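Periplasmic binding protein (Pseudomonas aeruginosa, PDB 2R79) binds heme in the periplasm and probably hands it on to a bacterial heme-uptake system. Local coordinates at residues Ala134-Ser138 / Gln139-Gly143; Leu233-Asp236 / Pro237-Val241; Gly242-Gly245 / Pro246-Asp250. One frame throughout, in Å; residues are numbered along the deposited sequence.

Interaction 1 (Ala134-Ser138 / Gln139-Gly143); sequences AAQKS and QPAPG
The flat side-chain amide of Gln136 meets Ala141 at its nitrogen end. The Ala141 CB methyl lies off one face of the amide, 3.7 Å from Gln136 NE2 and tilted from the plane. Here the long helix 111-135, which joins the two lobes of a class III periplasmic binding protein, ends and the chain turns into strand 143-150 of the second lobe. Gln136 CG stands beside the backbone N and anti to the carbonyl carbon (chi1 -62°). The chain then runs extended, which carries NE2 out to Ala141. The same NE2 is hydrogen-bonded to Tyr260 OH, so the amide has a polar partner beyond the turn. The second flat amide, that of Gln139, leads away from the turn, and its NE2 is hydrogen-bonded to Phe259 O. Ala135, Gln139 and Ala141 all touch Tyr260, so the Tyr260 side chain touches both limbs of the turn. Within the backbone the hold is loose. Gln139 N gives only a weak hydrogen bond to Ala135 O, at 3.4 Å. The Gln139 carbonyl oxygen comes back to Gln136, 3.6 Å from its CB. It also takes a CA-H...O contact from Gln136 CA at 3.0 Å, with an angle of 150° at the hydrogen.

Interaction 2 (Leu233-Asp236 / Pro237-Val241); sequences LVLD and PTLLV. With HEM (protoporphyrin IX containing Fe), chain D.
Asp236 and Thr238 meet through their first torsions. Asp236 sends CG opposite its backbone N (chi1 -180°), which swings the carboxylate forward over the following residues. Thr238 sets OG1 between its own N and carbonyl carbon (chi1 57°), facing that carboxylate. Asp236 OD1 then accepts two hydrogen bonds from one face of its plane. One comes from Thr238 OG1 at 2.8 Å. The other comes from Thr238 N at 3.1 Å and closes an Asx turn. Both donors stand above the carboxylate plane. The backbone adds a bond from Leu239 N to Asp236 O, also 3.1 Å, at the start of the 3-10 segment 237-240. Two bonds on one oxygen should limit rotation of the carboxylate. Arg247 takes the other oxygen, OD2, in a salt bridge. On the apolar side Leu235 CD1 and Leu239 CD1 touch at 3.9 Å, the two side chains crossing at about a right angle. The turn also lines the heme pocket. Pro237 CG lies 3.7 Å from HEM CBB, and Val241 CG2 lies 3.8 Å from HEM CMC. Arg203, hydrogen-bonded to the heme, is close to Pro237. Residues 237-241 follow strand 232-235, which pairs with strands 197-202 and 275-276. Leu239 packs on Leu248 of helix 248-259, and Val234 on helix 207-217.

Interaction 3 (Gly242-Gly245 / Pro246-Asp250); sequences GGLG and PRLPD
Leu248 lays its CD1 methyl over the backbone and side chain of Leu244. The methyl is 3.8 Å from Leu244 CA and 4.0 Å from Leu244 CG. The two leucines cross at about a right angle. Leu248 reaches there by an extended chi2 of -180°, which also brings CD1 to 3.7 Å from Gly245 N. Next to this packing the chain makes a type I beta turn from Gly245 to Leu248, the lead-in to helix 248-259. Leu248 N donates to Gly245 O at 3.2 Å, with a fairly straight angle of 163°. The N-H comes from above the carbonyl plane. Gly245 O has a second partner in Tyr121 OH of helix 111-135, so two bonds grip this oxygen. Pro246 follows in the turn, with its ring on Glu14 and Trp15 of helix 10-18. Pro249 sets its CD 4.0 Å from Gly245 O, and its ring touches Tyr121. Trp166 of helix 163-170 packs on both leucines. The guanidinium of Arg247 faces away from this apolar patch and pairs with Glu14 through NE, while NH1 and NH2 reach Asp236 and Thr238. The chemistry is thus divided. The carbons of Leu244, Leu248 and Pro249 lie on the buried side, while Pro246 and Pro249 bring no backbone N-H that would need an acceptor. Gly245 O, a carbonyl oxygen of a buried residue, is met by Leu248 N and Tyr121 OH.

In the fold
Interactions 2 and 3 lie near the centre of the chain and are largely buried, whereas interaction 1 is a surface turn about 24 Å from either, centre to centre. Interactions 2 and 3 run in series from strand 232-235 to the start of helix 248-259, and they touch. Arg247 of interaction 3 reaches back to the Asp236-Thr238 pair of interaction 2. Helix 111-135 is common to interactions 1 and 3: its end starts the first, and its Tyr121 serves the third. Their chemistry differs with place. Interaction 1 is weakly bonded, interaction 2 is polar and borders the heme, and interaction 3 is mainly apolar packing about one backbone bond.

Interaction 1 (Ala134-Ser138 / Gln139-Gly143)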
ATOM      1  N   ALA A 134     -32.094  21.335   9.777  1.00 23.05           N
ATOM      2  CA  ALA A 134     -32.810  20.119  10.118  1.00 23.81           C
ATOM      3  C   ALA A 134     -32.124  19.375  11.261  1.00 25.64           C
ATOM      4  O   ALA A 134     -32.787  18.792  12.117  1.00 28.70           O
ATOM      5  CB  ALA A 134     -32.905  19.217   8.898  1.00 22.74           C
ATOM      6  N   ALA A 135     -30.796  19.395  11.268  1.00 26.02           N
ATOM      7  CA  ALA A 135     -30.024  18.713  12.298  1.00 25.25           C
ATOM      8  C   ALA A 135     -30.164  19.373  13.661  1.00 26.36           C
ATOM      9  O   ALA A 135     -30.079  18.703  14.685  1.00 28.13           O
ATOM     10  CB  ALA A 135     -28.553  18.666  11.896  1.00 24.16           C
ATOM     11  N   GLN A 136     -30.373  20.682  13.680  1.00 27.74           N
ATOM     12  CA  GLN A 136     -30.505  21.400  14.935  1.00 32.70           C
ATOM     13  C   GLN A 136     -31.862  21.201  15.610  1.00 37.54           C
ATOM     14  O   GLN A 136     -32.123  21.757  16.682  1.00 38.20           O
ATOM     15  CB  GLN A 136     -30.242  22.888  14.714  1.00 30.47           C
ATOM     16  CG  GLN A 136     -28.836  23.166  14.229  1.00 29.49           C
ATOM     17  CD  GLN A 136     -28.567  24.635  14.051  1.00 28.71           C
ATOM     18  OE1 GLN A 136     -29.455  25.387  13.650  1.00 28.27           O
ATOM     19  NE2 GLN A 136     -27.333  25.059  14.329  1.00 25.83           N
ATOM     20  N   LYS A 137     -32.724  20.410  14.985  1.00 40.63           N
ATOM     21  CA  LYS A 137     -34.032  20.144  15.558  1.00 44.24           C
ATOM     22  C   LYS A 137     -33.902  19.138  16.690  1.00 45.16           C
ATOM     23  O   LYS A 137     -34.695  19.148  17.627  1.00 47.35           O
ATOM     24  CB  LYS A 137     -34.993  19.615  14.489  1.00 46.07           C
ATOM     25  CG  LYS A 137     -35.666  20.713  13.680  1.00 47.23           C
ATOM     26  CD  LYS A 137     -36.505  21.603  14.588  1.00 48.47           C
ATOM     27  CE  LYS A 137     -37.287  22.630  13.799  1.00 50.57           C
ATOM     28  NZ  LYS A 137     -38.262  23.342  14.665  1.00 52.48           N
ATOM     29  N   SER A 138     -32.894  18.273  16.606  1.00 44.63           N
ATOM     30  CA  SER A 138     -32.676  17.276  17.645  1.00 44.85           C
ATOM     31  C   SER A 138     -31.403  17.549  18.470  1.00 44.42           C
ATOM     32  O   SER A 138     -31.137  16.854  19.453  1.00 45.68           O
ATOM     33  CB  SER A 138     -32.595  15.876  17.028  1.00 45.25           C
ATOM     34  OG  SER A 138     -31.363  15.682  16.357  1.00 47.27           O
ATOM     35  N   GLN A 139     -30.622  18.554  18.073  1.00 41.91           N
ATOM     36  CA  GLN A 139     -29.388  18.893  18.783  1.00 39.04           C
ATOM     37  C   GLN A 139     -28.985  20.348  18.570  1.00 38.36           C
ATOM     38  O   GLN A 139     -28.969  20.840  17.443  1.00 41.27           O
ATOM     39  CB  GLN A 139     -28.235  17.992  18.327  1.00 37.05           C
ATOM     40  CG  GLN A 139     -26.918  18.287  19.042  1.00 38.19           C
ATOM     41  CD  GLN A 139     -25.708  17.662  18.368  1.00 37.02           C
ATOM     42  OE1 GLN A 139     -25.584  16.441  18.289  1.00 37.97           O
ATOM     43  NE2 GLN A 139     -24.808  18.503  17.880  1.00 34.43           N
ATOM     44  N   PRO A 140     -28.646  21.056  19.654  1.00 36.72           N
ATOM     45  CA  PRO A 140     -28.242  22.463  19.556  1.00 34.51           C
ATOM     46  C   PRO A 140     -26.809  22.609  19.038  1.00 31.96           C
ATOM     47  O   PRO A 140     -25.990  21.701  19.186  1.00 31.64           O
ATOM     48  CB  PRO A 140     -28.396  22.956  20.990  1.00 34.34           C
ATOM     49  CG  PRO A 140     -27.971  21.754  21.779  1.00 36.82           C
ATOM     50  CD  PRO A 140     -28.674  20.612  21.060  1.00 36.17           C
ATOM     51  N   ALA A 141     -26.513  23.755  18.432  1.00 28.58           N
ATOM     52  CA  ALA A 141     -25.186  24.019  17.888  1.00 25.30           C
ATOM     53  C   ALA A 141     -24.110  23.918  18.970  1.00 24.04           C
ATOM     54  O   ALA A 141     -24.214  24.540  20.023  1.00 29.05           O
ATOM     55  CB  ALA A 141     -25.161  25.392  17.253  1.00 22.80           C
ATOM     56  N   PRO A 142     -23.052  23.137  18.719  1.00 22.34           N
ATOM     57  CA  PRO A 142     -21.980  22.985  19.710  1.00 19.35           C
ATOM     58  C   PRO A 142     -20.947  24.121  19.723  1.00 20.24           C
ATOM     59  O   PRO A 142     -20.627  24.700  18.678  1.00 20.15           O
ATOM     60  CB  PRO A 142     -21.345  21.664  19.304  1.00 18.03           C
ATOM     61  CG  PRO A 142     -21.415  21.744  17.792  1.00 17.41           C
ATOM     62  CD  PRO A 142     -22.835  22.243  17.564  1.00 19.29           C
ATOM     63  N   GLY A 143     -20.432  24.433  20.913  1.00 17.49           N
ATOM     64  CA  GLY A 143     -19.401  25.453  21.034  1.00 15.80           C
ATOM     65  C   GLY A 143     -18.084  24.801  20.642  1.00 15.26           C
ATOM     66  O   GLY A 143     -17.720  23.762  21.194  1.00 16.35           O
TER

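Interaction 2 (Leu233-Asp236 / Pro237-Val241)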
ATOM      1  N   LEU A 233     -10.461  17.097  16.170  1.00 20.24           N
ATOM      2  CA  LEU A 233     -10.517  16.892  14.731  1.00 18.73           C
ATOM      3  C   LEU A 233      -9.371  17.571  13.998  1.00 20.39           C
ATOM      4  O   LEU A 233      -9.085  18.744  14.214  1.00 23.44           O
ATOM      5  CB  LEU A 233     -11.856  17.404  14.209  1.00 16.24           C
ATOM      6  CG  LEU A 233     -13.056  16.964  15.063  1.00 19.00           C
ATOM      7  CD1 LEU A 233     -14.312  17.691  14.620  1.00 15.79           C
ATOM      8  CD2 LEU A 233     -13.240  15.458  14.969  1.00 18.64           C
ATOM      9  N   VAL A 234      -8.712  16.827  13.121  1.00 22.27           N
ATOM     10  CA  VAL A 234      -7.590  17.375  12.375  1.00 20.65           C
ATOM     11  C   VAL A 234      -8.036  17.786  10.991  1.00 20.92           C
ATOM     12  O   VAL A 234      -8.537  16.974  10.216  1.00 22.06           O
ATOM     13  CB  VAL A 234      -6.444  16.357  12.291  1.00 19.53           C
ATOM     14  CG1 VAL A 234      -5.251  16.963  11.563  1.00 17.47           C
ATOM     15  CG2 VAL A 234      -6.043  15.946  13.705  1.00 15.64           C
ATOM     16  N   LEU A 235      -7.859  19.067  10.694  1.00 20.20           N
ATOM     17  CA  LEU A 235      -8.265  19.622   9.416  1.00 21.11           C
ATOM     18  C   LEU A 235      -7.074  19.948   8.525  1.00 21.75           C
ATOM     19  O   LEU A 235      -6.018  20.370   9.005  1.00 21.08           O
ATOM     20  CB  LEU A 235      -9.074  20.906   9.637  1.00 20.30           C
ATOM     21  CG  LEU A 235      -9.766  21.484   8.401  1.00 19.81           C
ATOM     22  CD1 LEU A 235     -10.962  20.612   8.054  1.00 17.38           C
ATOM     23  CD2 LEU A 235     -10.217  22.905   8.665  1.00 18.79           C
ATOM     24  N   ASP A 236      -7.266  19.756   7.225  1.00 21.86           N
ATOM     25  CA  ASP A 236      -6.244  20.055   6.232  1.00 22.30           C
ATOM     26  C   ASP A 236      -5.992  21.560   6.293  1.00 21.57           C
ATOM     27  O   ASP A 236      -6.861  22.354   5.952  1.00 22.02           O
ATOM     28  CB  ASP A 236      -6.753  19.663   4.845  1.00 22.67           C
ATOM     29  CG  ASP A 236      -5.744  19.932   3.750  1.00 23.55           C
ATOM     30  OD1 ASP A 236      -4.657  20.483   4.047  1.00 23.14           O
ATOM     31  OD2 ASP A 236      -6.049  19.591   2.585  1.00 27.17           O
ATOM     32  N   PRO A 237      -4.796  21.970   6.727  1.00 21.89           N
ATOM     33  CA  PRO A 237      -4.472  23.401   6.825  1.00 23.53           C
ATOM     34  C   PRO A 237      -4.585  24.219   5.535  1.00 23.91           C
ATOM     35  O   PRO A 237      -4.890  25.415   5.595  1.00 23.28           O
ATOM     36  CB  PRO A 237      -3.049  23.399   7.391  1.00 21.51           C
ATOM     37  CG  PRO A 237      -2.477  22.119   6.851  1.00 24.20           C
ATOM     38  CD  PRO A 237      -3.622  21.138   7.046  1.00 22.14           C
ATOM     39  N   THR A 238      -4.345  23.588   4.381  1.00 22.23           N
ATOM     40  CA  THR A 238      -4.421  24.301   3.104  1.00 22.32           C
ATOM     41  C   THR A 238      -5.840  24.808   2.827  1.00 23.05           C
ATOM     42  O   THR A 238      -6.045  25.703   2.003  1.00 21.87           O
ATOM     43  CB  THR A 238      -3.935  23.421   1.917  1.00 23.30           C
ATOM     44  OG1 THR A 238      -4.694  22.206   1.861  1.00 27.12           O
ATOM     45  CG2 THR A 238      -2.469  23.070   2.090  1.00 22.63           C
ATOM     46  N   LEU A 239      -6.818  24.249   3.531  1.00 20.30           N
ATOM     47  CA  LEU A 239      -8.197  24.684   3.360  1.00 21.86           C
ATOM     48  C   LEU A 239      -8.398  26.116   3.863  1.00 21.66           C
ATOM     49  O   LEU A 239      -9.411  26.741   3.560  1.00 19.36           O
ATOM     50  CB  LEU A 239      -9.149  23.751   4.118  1.00 18.81           C
ATOM     51  CG  LEU A 239      -9.451  22.413   3.446  1.00 20.69           C
ATOM     52  CD1 LEU A 239     -10.354  21.563   4.340  1.00 19.00           C
ATOM     53  CD2 LEU A 239     -10.119  22.678   2.093  1.00 19.65           C
ATOM     54  N   LEU A 240      -7.423  26.628   4.616  1.00 23.34           N
ATOM     55  CA  LEU A 240      -7.506  27.971   5.199  1.00 24.91           C
ATOM     56  C   LEU A 240      -6.554  29.025   4.610  1.00 25.40           C
ATOM     57  O   LEU A 240      -6.462  30.144   5.119  1.00 26.13           O
ATOM     58  CB  LEU A 240      -7.267  27.872   6.710  1.00 23.87           C
ATOM     59  CG  LEU A 240      -8.145  26.872   7.468  1.00 23.33           C
ATOM     60  CD1 LEU A 240      -7.702  26.789   8.928  1.00 22.69           C
ATOM     61  CD2 LEU A 240      -9.605  27.295   7.370  1.00 22.02           C
ATOM     62  N   VAL A 241      -5.842  28.678   3.548  1.00 26.55           N
ATOM     63  CA  VAL A 241      -4.908  29.616   2.933  1.00 27.70           C
ATOM     64  C   VAL A 241      -5.415  30.148   1.593  1.00 28.25           C
ATOM     65  O   VAL A 241      -6.025  29.413   0.814  1.00 27.29           O
ATOM     66  CB  VAL A 241      -3.534  28.954   2.693  1.00 28.81           C
ATOM     67  CG1 VAL A 241      -2.547  29.989   2.176  1.00 29.45           C
ATOM     68  CG2 VAL A 241      -3.027  28.315   3.978  1.00 28.25           C
TER
HETATM   69  CHA HEM D 500       4.800  31.575   8.947  1.00 45.10           C
HETATM   70  CHB HEM D 500       4.314  27.524   6.192  1.00 44.32           C
HETATM   71  CHC HEM D 500      -0.502  27.737   6.772  1.00 43.12           C
HETATM   72  CHD HEM D 500      -0.054  31.799   9.428  1.00 45.22           C
HETATM   73  C1A HEM D 500       5.108  30.449   8.135  1.00 45.67           C
HETATM   74  C2A HEM D 500       6.442  29.977   7.786  1.00 47.40           C
HETATM   75  C3A HEM D 500       6.289  28.870   6.995  1.00 46.53           C
HETATM   76  C4A HEM D 500       4.873  28.623   6.882  1.00 44.47           C
HETATM   77  CMA HEM D 500       7.393  28.064   6.306  1.00 45.62           C
HETATM   78  CAA HEM D 500       7.798  30.546   8.204  1.00 50.53           C
HETATM   79  CBA HEM D 500       8.308  30.013   9.540  1.00 55.19           C
HETATM   80  CGA HEM D 500       7.503  30.526  10.723  1.00 58.75           C
HETATM   81  O1A HEM D 500       7.564  31.745  11.009  1.00 60.11           O
HETATM   82  O2A HEM D 500       6.801  29.711  11.365  1.00 60.38           O
HETATM   83  C1B HEM D 500       2.948  27.268   6.032  1.00 43.26           C
HETATM   84  C2B HEM D 500       2.384  26.125   5.330  1.00 44.87           C
HETATM   85  C3B HEM D 500       1.022  26.175   5.502  1.00 43.70           C
HETATM   86  C4B HEM D 500       0.761  27.364   6.294  1.00 42.99           C
HETATM   87  CMB HEM D 500       3.161  25.099   4.484  1.00 45.14           C
HETATM   88  CAB HEM D 500       0.059  25.306   4.987  1.00 43.64           C
HETATM   89  CBB HEM D 500       0.158  23.952   4.989  1.00 45.20           C
HETATM   90  C1C HEM D 500      -0.792  28.875   7.539  1.00 43.15           C
HETATM   91  C2C HEM D 500      -2.109  29.205   8.042  1.00 44.30           C
HETATM   92  C3C HEM D 500      -1.995  30.303   8.829  1.00 45.24           C
HETATM   93  C4C HEM D 500      -0.602  30.712   8.735  1.00 44.93           C
HETATM   94  CMC HEM D 500      -3.409  28.478   7.734  1.00 44.97           C
HETATM   95  CAC HEM D 500      -2.972  30.778   9.706  1.00 46.29           C
HETATM   96  CBC HEM D 500      -3.747  31.862   9.460  1.00 46.88           C
HETATM   97  C1D HEM D 500       1.302  32.109   9.491  1.00 45.89           C
HETATM   98  C2D HEM D 500       1.824  33.190  10.287  1.00 47.85           C
HETATM   99  C3D HEM D 500       3.167  33.168  10.139  1.00 48.58           C
HETATM  100  C4D HEM D 500       3.501  32.020   9.291  1.00 46.09           C
HETATM  101  CMD HEM D 500       1.026  34.187  11.125  1.00 48.05           C
HETATM  102  CAD HEM D 500       4.063  34.277  10.688  1.00 50.36           C
HETATM  103  CBD HEM D 500       4.761  35.164   9.658  1.00 55.80           C
HETATM  104  CGD HEM D 500       3.806  36.021   8.828  1.00 58.71           C
HETATM  105  O1D HEM D 500       4.302  36.799   7.982  1.00 59.25           O
HETATM  106  O2D HEM D 500       2.570  35.925   9.014  1.00 60.62           O
HETATM  107  NA  HEM D 500       4.145  29.617   7.545  1.00 44.43           N
HETATM  108  NB  HEM D 500       1.941  28.063   6.580  1.00 43.68           N
HETATM  109  NC  HEM D 500       0.140  29.815   7.954  1.00 43.63           N
HETATM  110  ND  HEM D 500       2.327  31.393   8.864  1.00 44.77           N
HETATM  111 FE   HEM D 500       2.140  29.834   7.586  1.00 40.45          FE

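Interaction 3 (Gly242-Gly245 / Pro246-Asp250)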
ATOM      1  N   GLY A 242      -5.162  31.428   1.339  1.00 29.05           N
ATOM      2  CA  GLY A 242      -5.571  32.045   0.086  1.00 28.75           C
ATOM      3  C   GLY A 242      -7.055  32.270  -0.166  1.00 29.69           C
ATOM      4  O   GLY A 242      -7.508  32.179  -1.311  1.00 31.73           O
ATOM      5  N   GLY A 243      -7.822  32.569   0.880  1.00 27.92           N
ATOM      6  CA  GLY A 243      -9.243  32.804   0.693  1.00 25.83           C
ATOM      7  C   GLY A 243     -10.068  31.536   0.577  1.00 24.88           C
ATOM      8  O   GLY A 243      -9.547  30.430   0.684  1.00 25.79           O
ATOM      9  N   LEU A 244     -11.363  31.704   0.358  1.00 24.07           N
ATOM     10  CA  LEU A 244     -12.295  30.589   0.235  1.00 23.30           C
ATOM     11  C   LEU A 244     -12.001  29.727  -0.980  1.00 23.46           C
ATOM     12  O   LEU A 244     -12.065  30.210  -2.109  1.00 23.90           O
ATOM     13  CB  LEU A 244     -13.723  31.127   0.154  1.00 23.64           C
ATOM     14  CG  LEU A 244     -14.448  31.411   1.470  1.00 24.88           C
ATOM     15  CD1 LEU A 244     -13.459  31.648   2.603  1.00 23.16           C
ATOM     16  CD2 LEU A 244     -15.378  32.588   1.272  1.00 22.59           C
ATOM     17  N   GLY A 245     -11.706  28.450  -0.744  1.00 21.59           N
ATOM     18  CA  GLY A 245     -11.382  27.542  -1.831  1.00 20.74           C
ATOM     19  C   GLY A 245     -12.486  26.578  -2.233  1.00 21.39           C
ATOM     20  O   GLY A 245     -13.442  26.374  -1.482  1.00 22.69           O
ATOM     21  N   PRO A 246     -12.358  25.941  -3.410  1.00 20.16           N
ATOM     22  CA  PRO A 246     -13.326  24.984  -3.960  1.00 20.19           C
ATOM     23  C   PRO A 246     -13.568  23.707  -3.160  1.00 20.26           C
ATOM     24  O   PRO A 246     -14.574  23.033  -3.360  1.00 19.79           O
ATOM     25  CB  PRO A 246     -12.776  24.703  -5.360  1.00 18.81           C
ATOM     26  CG  PRO A 246     -11.302  24.842  -5.164  1.00 21.79           C
ATOM     27  CD  PRO A 246     -11.185  26.066  -4.295  1.00 19.29           C
ATOM     28  N   ARG A 247     -12.662  23.374  -2.248  1.00 21.29           N
ATOM     29  CA  ARG A 247     -12.830  22.161  -1.452  1.00 19.59           C
ATOM     30  C   ARG A 247     -13.566  22.383  -0.138  1.00 20.05           C
ATOM     31  O   ARG A 247     -13.907  21.422   0.544  1.00 21.03           O
ATOM     32  CB  ARG A 247     -11.474  21.513  -1.164  1.00 19.37           C
ATOM     33  CG  ARG A 247     -10.786  20.884  -2.376  1.00 18.01           C
ATOM     34  CD  ARG A 247      -9.444  20.286  -1.968  1.00 19.18           C
ATOM     35  NE  ARG A 247      -8.552  21.307  -1.417  1.00 20.52           N
ATOM     36  CZ  ARG A 247      -7.738  21.116  -0.383  1.00 19.71           C
ATOM     37  NH1 ARG A 247      -7.691  19.936   0.221  1.00 18.46           N
ATOM     38  NH2 ARG A 247      -6.986  22.115   0.061  1.00 18.55           N
ATOM     39  N   LEU A 248     -13.821  23.637   0.222  1.00 21.13           N
ATOM     40  CA  LEU A 248     -14.513  23.922   1.476  1.00 22.17           C
ATOM     41  C   LEU A 248     -15.867  23.237   1.597  1.00 22.90           C
ATOM     42  O   LEU A 248     -16.209  22.733   2.663  1.00 25.14           O
ATOM     43  CB  LEU A 248     -14.669  25.433   1.681  1.00 20.18           C
ATOM     44  CG  LEU A 248     -13.359  26.113   2.087  1.00 20.66           C
ATOM     45  CD1 LEU A 248     -13.577  27.603   2.277  1.00 19.57           C
ATOM     46  CD2 LEU A 248     -12.841  25.481   3.384  1.00 19.58           C
ATOM     47  N   PRO A 249     -16.657  23.202   0.512  1.00 23.51           N
ATOM     48  CA  PRO A 249     -17.956  22.536   0.636  1.00 23.53           C
ATOM     49  C   PRO A 249     -17.825  21.087   1.112  1.00 24.54           C
ATOM     50  O   PRO A 249     -18.585  20.646   1.978  1.00 27.25           O
ATOM     51  CB  PRO A 249     -18.532  22.654  -0.769  1.00 23.08           C
ATOM     52  CG  PRO A 249     -18.028  23.996  -1.196  1.00 21.26           C
ATOM     53  CD  PRO A 249     -16.567  23.931  -0.765  1.00 22.86           C
ATOM     54  N   ASP A 250     -16.865  20.348   0.565  1.00 23.89           N
ATOM     55  CA  ASP A 250     -16.673  18.966   0.994  1.00 23.57           C
ATOM     56  C   ASP A 250     -16.175  18.979   2.429  1.00 21.93           C
ATOM     57  O   ASP A 250     -16.525  18.108   3.219  1.00 21.82           O
ATOM     58  CB  ASP A 250     -15.663  18.239   0.106  1.00 26.51           C
ATOM     59  CG  ASP A 250     -16.165  18.045  -1.313  1.00 32.60           C
ATOM     60  OD1 ASP A 250     -17.276  17.497  -1.491  1.00 33.02           O
ATOM     61  OD2 ASP A 250     -15.445  18.437  -2.257  1.00 38.01           O
TER